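Local coordinates for protein 3-Hydroxyacyl-CoA dehydrogenase (Ralstonia eutropha H16, PDB 4PZC) that catalyses the NAD-dependent interconversion of (S)-3-hydroxyacyl-CoA and 3-oxoacyl-CoA, with (S)-3-hydroxybutyryl-CoA among its substrates, at residues E88-N93 with V98-Q103; E92-K97 with T124-V129. One frame throughout, in Å; residues are numbered along the deposited sequence.

Contact 1: E88-N93 with V98-Q103; sequences EAATEN and VKILKQ
Glu88 meets Ile100 and Leu101 with the aliphatic part of its side chain, an acidic residue doing the packing work of an apolar one. Its CB lies 3.7 Å from Leu101 CD2, and its CG lies 3.8 Å from Ile100 CG2, so two successive helix residues receive two successive carbons. The glutamate and isoleucine side chains cross at about a right angle. CG stands anti to the backbone N of Glu88 (chi1 177°), which carries it out to the helix; the bend at chi2 (-79°) then swings the carboxylate off the apolar surface. There OE2 accepts a hydrogen bond of 3.1 Å from Thr91 N, with the donor above the carboxylate plane, and OE1 is shared by Ser116 OG and the charged NZ of Lys97. The acid thus ties the end of strand 85-88 to the loop that follows, while its methylenes face the helix.

Beyond this buried part the contact thins toward solvent. Ile100 sends its other branch, ending in CD1, toward the loop, but Ala90 CB approaches it only to 4.4 Å and Thr91 CG2 to 4.5 Å; Ala90 is exposed. This is the strand-loop-helix unit of a Rossmann fold, and its loop also carries Glu92, which contacts NAD+ in a structure of this protein. Strand 85-88 runs parallel between strands 5-9 and 113-117, helix 94-107 packs back on it with Ile104 also touching Glu88, and Val9 of strand 5-9 borders both Ala90 and Ile100.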
loop_
_atom_site.group_PDB
_atom_site.type_symbol
_atom_site.label_atom_id
_atom_site.label_comp_id
_atom_site.label_asym_id
_atom_site.label_seq_id
_atom_site.Cartn_x
_atom_site.Cartn_y
_atom_site.Cartn_z
ATOM N N GLU A 88 18.549 9.922 -21.042
ATOM C CA GLU A 88 18.188 8.822 -21.906
ATOM C C GLU A 88 16.911 8.268 -21.336
ATOM O O GLU A 88 16.816 7.998 -20.142
ATOM C CB GLU A 88 19.275 7.752 -21.997
ATOM C CG GLU A 88 18.857 6.555 -22.858
ATOM C CD GLU A 88 17.960 5.606 -22.109
ATOM O OE1 GLU A 88 18.477 5.008 -21.151
ATOM O OE2 GLU A 88 16.750 5.489 -22.437
ATOM N N ALA A 89 15.933 8.111 -22.220
ATOM C CA ALA A 89 14.579 7.772 -21.839
ATOM C C ALA A 89 13.962 6.959 -22.972
ATOM O O ALA A 89 12.781 7.080 -23.289
ATOM C CB ALA A 89 13.792 9.051 -21.584
ATOM N N ALA A 90 14.772 6.110 -23.577
ATOM C CA ALA A 90 14.411 5.549 -24.859
ATOM C C ALA A 90 14.275 4.068 -24.825
ATOM O O ALA A 90 13.471 3.546 -25.588
ATOM C CB ALA A 90 15.426 5.939 -25.902
ATOM N N THR A 91 15.062 3.374 -23.995
ATOM C CA THR A 91 14.811 1.943 -23.793
ATOM C C THR A 91 15.257 1.326 -22.470
ATOM O O THR A 91 16.144 1.824 -21.786
ATOM C CB THR A 91 15.403 1.099 -24.942
ATOM O OG1 THR A 91 14.551 -0.029 -25.207
ATOM C CG2 THR A 91 16.823 0.629 -24.617
ATOM N N GLU A 92 14.614 0.206 -22.161
ATOM C CA GLU A 92 14.973 -0.677 -21.057
ATOM C C GLU A 92 15.693 -1.967 -21.505
ATOM O O GLU A 92 15.906 -2.848 -20.679
ATOM C CB GLU A 92 13.719 -1.034 -20.255
ATOM C CG GLU A 92 13.089 0.178 -19.585
ATOM C CD GLU A 92 13.796 0.599 -18.298
ATOM O OE1 GLU A 92 14.895 0.101 -17.954
ATOM O OE2 GLU A 92 13.222 1.447 -17.610
ATOM N N ASN A 93 16.059 -2.086 -22.789
ATOM C CA ASN A 93 17.055 -3.079 -23.198
ATOM C C ASN A 93 18.445 -2.652 -22.739
ATOM O O ASN A 93 18.856 -1.521 -23.011
ATOM C CB ASN A 93 17.091 -3.305 -24.713
ATOM C CG ASN A 93 18.052 -4.432 -25.107
ATOM O OD1 ASN A 93 19.277 -4.239 -25.172
ATOM N ND2 ASN A 93 17.509 -5.621 -25.340
ATOM N N VAL A 98 23.060 0.742 -23.203
ATOM C CA VAL A 98 24.505 1.040 -23.146
ATOM C C VAL A 98 24.907 1.873 -24.362
ATOM O O VAL A 98 25.290 3.047 -24.232
ATOM C CB VAL A 98 25.374 -0.261 -23.058
ATOM C CG1 VAL A 98 26.825 -0.014 -23.448
ATOM C CG2 VAL A 98 25.323 -0.858 -21.654
ATOM N N LYS A 99 24.793 1.259 -25.541
ATOM C CA LYS A 99 25.180 1.900 -26.795
ATOM C C LYS A 99 24.785 3.376 -26.799
ATOM O O LYS A 99 25.633 4.251 -26.982
ATOM C CB LYS A 99 24.534 1.176 -27.973
ATOM C CG LYS A 99 25.374 0.044 -28.542
ATOM C CD LYS A 99 24.504 -1.125 -29.020
ATOM C CE LYS A 99 25.336 -2.314 -29.510
ATOM N NZ LYS A 99 24.940 -3.582 -28.818
ATOM N N ILE A 100 23.503 3.640 -26.563
ATOM C CA ILE A 100 23.007 5.012 -26.498
ATOM C C ILE A 100 23.842 5.910 -25.588
ATOM O O ILE A 100 24.225 7.010 -25.990
ATOM C CB ILE A 100 21.548 5.092 -26.025
ATOM C CG1 ILE A 100 20.613 4.351 -26.996
ATOM C CG2 ILE A 100 21.114 6.549 -25.892
ATOM C CD1 ILE A 100 19.294 3.941 -26.370
ATOM N N LEU A 101 24.132 5.447 -24.379
ATOM C CA LEU A 101 24.873 6.268 -23.418
ATOM C C LEU A 101 26.328 6.486 -23.851
ATOM O O LEU A 101 26.869 7.577 -23.701
ATOM C CB LEU A 101 24.793 5.664 -22.018
ATOM C CG LEU A 101 23.377 5.607 -21.416
ATOM C CD1 LEU A 101 23.371 4.716 -20.192
ATOM C CD2 LEU A 101 22.791 6.963 -21.048
ATOM N N LYS A 102 26.951 5.464 -24.413
ATOM C CA LYS A 102 28.255 5.638 -25.035
ATOM C C LYS A 102 28.159 6.707 -26.137
ATOM O O LYS A 102 28.929 7.663 -26.163
ATOM C CB LYS A 102 28.712 4.325 -25.649
ATOM C CG LYS A 102 29.049 3.242 -24.651
ATOM C CD LYS A 102 30.508 3.333 -24.265
ATOM C CE LYS A 102 30.939 2.111 -23.481
ATOM N NZ LYS A 102 30.767 0.849 -24.258
ATOM N N GLN A 103 27.198 6.534 -27.040
ATOM C CA GLN A 103 26.943 7.499 -28.103
ATOM C C GLN A 103 26.786 8.882 -27.485
ATOM O O GLN A 103 27.545 9.794 -27.808
ATOM C CB GLN A 103 25.688 7.106 -28.888
ATOM C CG GLN A 103 25.439 7.852 -30.193
ATOM C CD GLN A 103 23.987 7.701 -30.654
ATOM O OE1 GLN A 103 23.529 6.589 -30.910
ATOM N NE2 GLN A 103 23.250 8.819 -30.726
#

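Contact 2: E92-K97 with T124-V129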
loop_
_atom_site.group_PDB
_atom_site.type_symbol
_atom_site.label_atom_id
_atom_site.label_comp_id
_atom_site.label_asym_id
_atom_site.label_seq_id
_atom_site.Cartn_x
_atom_site.Cartn_y
_atom_site.Cartn_z
ATOM N N GLU A 92 14.614 0.206 -22.161
ATOM C CA GLU A 92 14.973 -0.677 -21.057
ATOM C C GLU A 92 15.693 -1.967 -21.505
ATOM O O GLU A 92 15.906 -2.848 -20.679
ATOM C CB GLU A 92 13.719 -1.034 -20.255
ATOM C CG GLU A 92 13.089 0.178 -19.585
ATOM C CD GLU A 92 13.796 0.599 -18.298
ATOM O OE1 GLU A 92 14.895 0.101 -17.954
ATOM O OE2 GLU A 92 13.222 1.447 -17.610
ATOM N N ASN A 93 16.059 -2.086 -22.789
ATOM C CA ASN A 93 17.055 -3.079 -23.198
ATOM C C ASN A 93 18.445 -2.652 -22.739
ATOM O O ASN A 93 18.856 -1.521 -23.011
ATOM C CB ASN A 93 17.091 -3.305 -24.713
ATOM C CG ASN A 93 18.052 -4.432 -25.107
ATOM O OD1 ASN A 93 19.277 -4.239 -25.172
ATOM N ND2 ASN A 93 17.509 -5.621 -25.340
ATOM N N TYR A 94 19.179 -3.567 -22.099
ATOM C CA TYR A 94 20.460 -3.218 -21.527
ATOM C C TYR A 94 21.518 -2.975 -22.588
ATOM O O TYR A 94 22.174 -1.921 -22.627
ATOM C CB TYR A 94 20.924 -4.306 -20.574
ATOM C CG TYR A 94 22.240 -3.974 -19.906
ATOM C CD1 TYR A 94 22.302 -3.053 -18.855
ATOM C CD2 TYR A 94 23.423 -4.552 -20.349
ATOM C CE1 TYR A 94 23.509 -2.740 -18.256
ATOM C CE2 TYR A 94 24.630 -4.253 -19.757
ATOM C CZ TYR A 94 24.672 -3.357 -18.712
ATOM O OH TYR A 94 25.890 -3.080 -18.150
ATOM N N ASP A 95 21.696 -3.954 -23.456
ATOM C CA ASP A 95 22.686 -3.801 -24.495
ATOM C C ASP A 95 22.418 -2.490 -25.203
ATOM O O ASP A 95 23.316 -1.645 -25.345
ATOM C CB ASP A 95 22.649 -4.987 -25.447
ATOM C CG ASP A 95 23.246 -6.245 -24.821
ATOM O OD1 ASP A 95 24.157 -6.101 -23.984
ATOM O OD2 ASP A 95 22.813 -7.370 -25.158
ATOM N N LEU A 96 21.172 -2.286 -25.610
ATOM C CA LEU A 96 20.855 -1.079 -26.365
ATOM C C LEU A 96 21.039 0.187 -25.513
ATOM O O LEU A 96 21.675 1.153 -25.946
ATOM C CB LEU A 96 19.447 -1.138 -26.962
ATOM C CG LEU A 96 19.108 0.090 -27.835
ATOM C CD1 LEU A 96 19.835 0.048 -29.181
ATOM C CD2 LEU A 96 17.614 0.243 -28.039
ATOM N N LYS A 97 20.487 0.167 -24.308
ATOM C CA LYS A 97 20.687 1.255 -23.359
ATOM C C LYS A 97 22.137 1.703 -23.341
ATOM O O LYS A 97 22.407 2.901 -23.455
ATOM C CB LYS A 97 20.276 0.826 -21.945
ATOM C CG LYS A 97 19.866 1.965 -21.017
ATOM C CD LYS A 97 18.769 1.494 -20.061
ATOM C CE LYS A 97 18.177 2.617 -19.217
ATOM N NZ LYS A 97 17.055 3.371 -19.846
ATOM N N THR A 124 24.705 1.963 -11.280
ATOM C CA THR A 124 26.143 1.783 -11.144
ATOM C C THR A 124 26.758 1.012 -12.272
ATOM O O THR A 124 27.848 1.337 -12.722
ATOM C CB THR A 124 26.473 1.090 -9.832
ATOM O OG1 THR A 124 26.212 2.017 -8.787
ATOM C CG2 THR A 124 27.937 0.650 -9.752
ATOM N N LYS A 125 26.068 -0.006 -12.757
ATOM C CA LYS A 125 26.552 -0.733 -13.939
ATOM C C LYS A 125 26.534 0.174 -15.177
ATOM O O LYS A 125 27.477 0.138 -15.985
ATOM C CB LYS A 125 25.746 -2.010 -14.175
ATOM C CG LYS A 125 26.534 -3.090 -14.888
ATOM C CD LYS A 125 25.861 -4.449 -14.714
ATOM C CE LYS A 125 26.806 -5.476 -14.085
ATOM N NZ LYS A 125 26.057 -6.664 -13.590
ATOM N N LEU A 126 25.498 1.007 -15.308
ATOM C CA LEU A 126 25.438 1.940 -16.429
ATOM C C LEU A 126 26.486 3.034 -16.345
ATOM O O LEU A 126 27.372 3.101 -17.194
ATOM C CB LEU A 126 24.060 2.553 -16.561
ATOM C CG LEU A 126 23.036 1.529 -17.022
ATOM C CD1 LEU A 126 21.627 2.103 -16.967
ATOM C CD2 LEU A 126 23.408 1.033 -18.417
ATOM N N ALA A 127 26.397 3.884 -15.328
ATOM C CA ALA A 127 27.448 4.861 -15.038
ATOM C C ALA A 127 28.866 4.417 -15.458
ATOM O O ALA A 127 29.618 5.203 -16.038
ATOM C CB ALA A 127 27.445 5.198 -13.550
ATOM N N ALA A 128 29.242 3.176 -15.158
ATOM C CA ALA A 128 30.611 2.710 -15.471
ATOM C C ALA A 128 30.902 2.529 -16.966
ATOM O O ALA A 128 32.069 2.381 -17.327
ATOM C CB ALA A 128 30.933 1.419 -14.722
ATOM N N VAL A 129 29.881 2.521 -17.835
ATOM C CA VAL A 129 30.168 2.550 -19.281
ATOM C C VAL A 129 30.493 3.930 -19.833
ATOM O O VAL A 129 31.070 3.997 -20.908
ATOM C CB VAL A 129 29.058 1.951 -20.181
ATOM C CG1 VAL A 129 28.640 0.594 -19.662
ATOM C CG2 VAL A 129 27.872 2.904 -20.353
#
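The NZ of Lys97, whose chain rests against Leu126, is held by three groups: the Glu88 carboxylate, through a salt bridge to OE1, and the backbone oxygens of Thr91 and Asn117, through hydrogen bonds. Bends at chi2 and chi4 bring this buried amine to its partners, and CE, the carbon before it, lies 4.2 Å from Leu126 CD1. Lys97 is predicted to bind NAD+; in this chain, which holds no NAD+, its amine is held by protein groups.

Leu126 spreads its two methyls between two neighbours. While CD1 faces Lys97, CD2 lies 3.8 Å from CE1 of Tyr94, approaching the ring obliquely as the two side chains slide past each other in opposite directions. The tyrosine reaches across because its CG is anti to the backbone N (chi1 -178°). At the more open end, its OH meets the Lys125 chain crosswise, nearest CG, a contact with carbon rather than a hydrogen bond to the lysine.

Asn93 supplies the N-cap of helix 94-107, its OD1 accepting a nearly straight bond of 2.8 Å from Leu96 N. Tyr94 and Lys97 join the first turn of this helix to the short helix 123-127. Leu126 continues inward to Leu101 and to Phe136 of strand 136-141, and Val129 extends the seam along helix 94-107 to Val98 and Lys102.

Overall arrangement
Both contacts are partly buried, lie within the NAD-binding domain and draw on helix 94-107, yet they use it differently. Contact 1 folds the helix back on the strand and loop leading into it, beside the central sheet. Contact 2 joins the start of that helix to a later one, 123-127. Each has a buried side (Glu88 and Leu101; Lys97 and Leu126) and an exposed rim (Ala90; Lys125). Neither has a hydrogen bond across its own segments; carbon contacts dominate both, though contact 2 adds an aromatic ring and a hydroxyl against a lysine chain. The polar link lies between them: Lys97 of contact 2 meets Glu88 and Thr91 of contact 1. The segments also share Glu92 and Asn93.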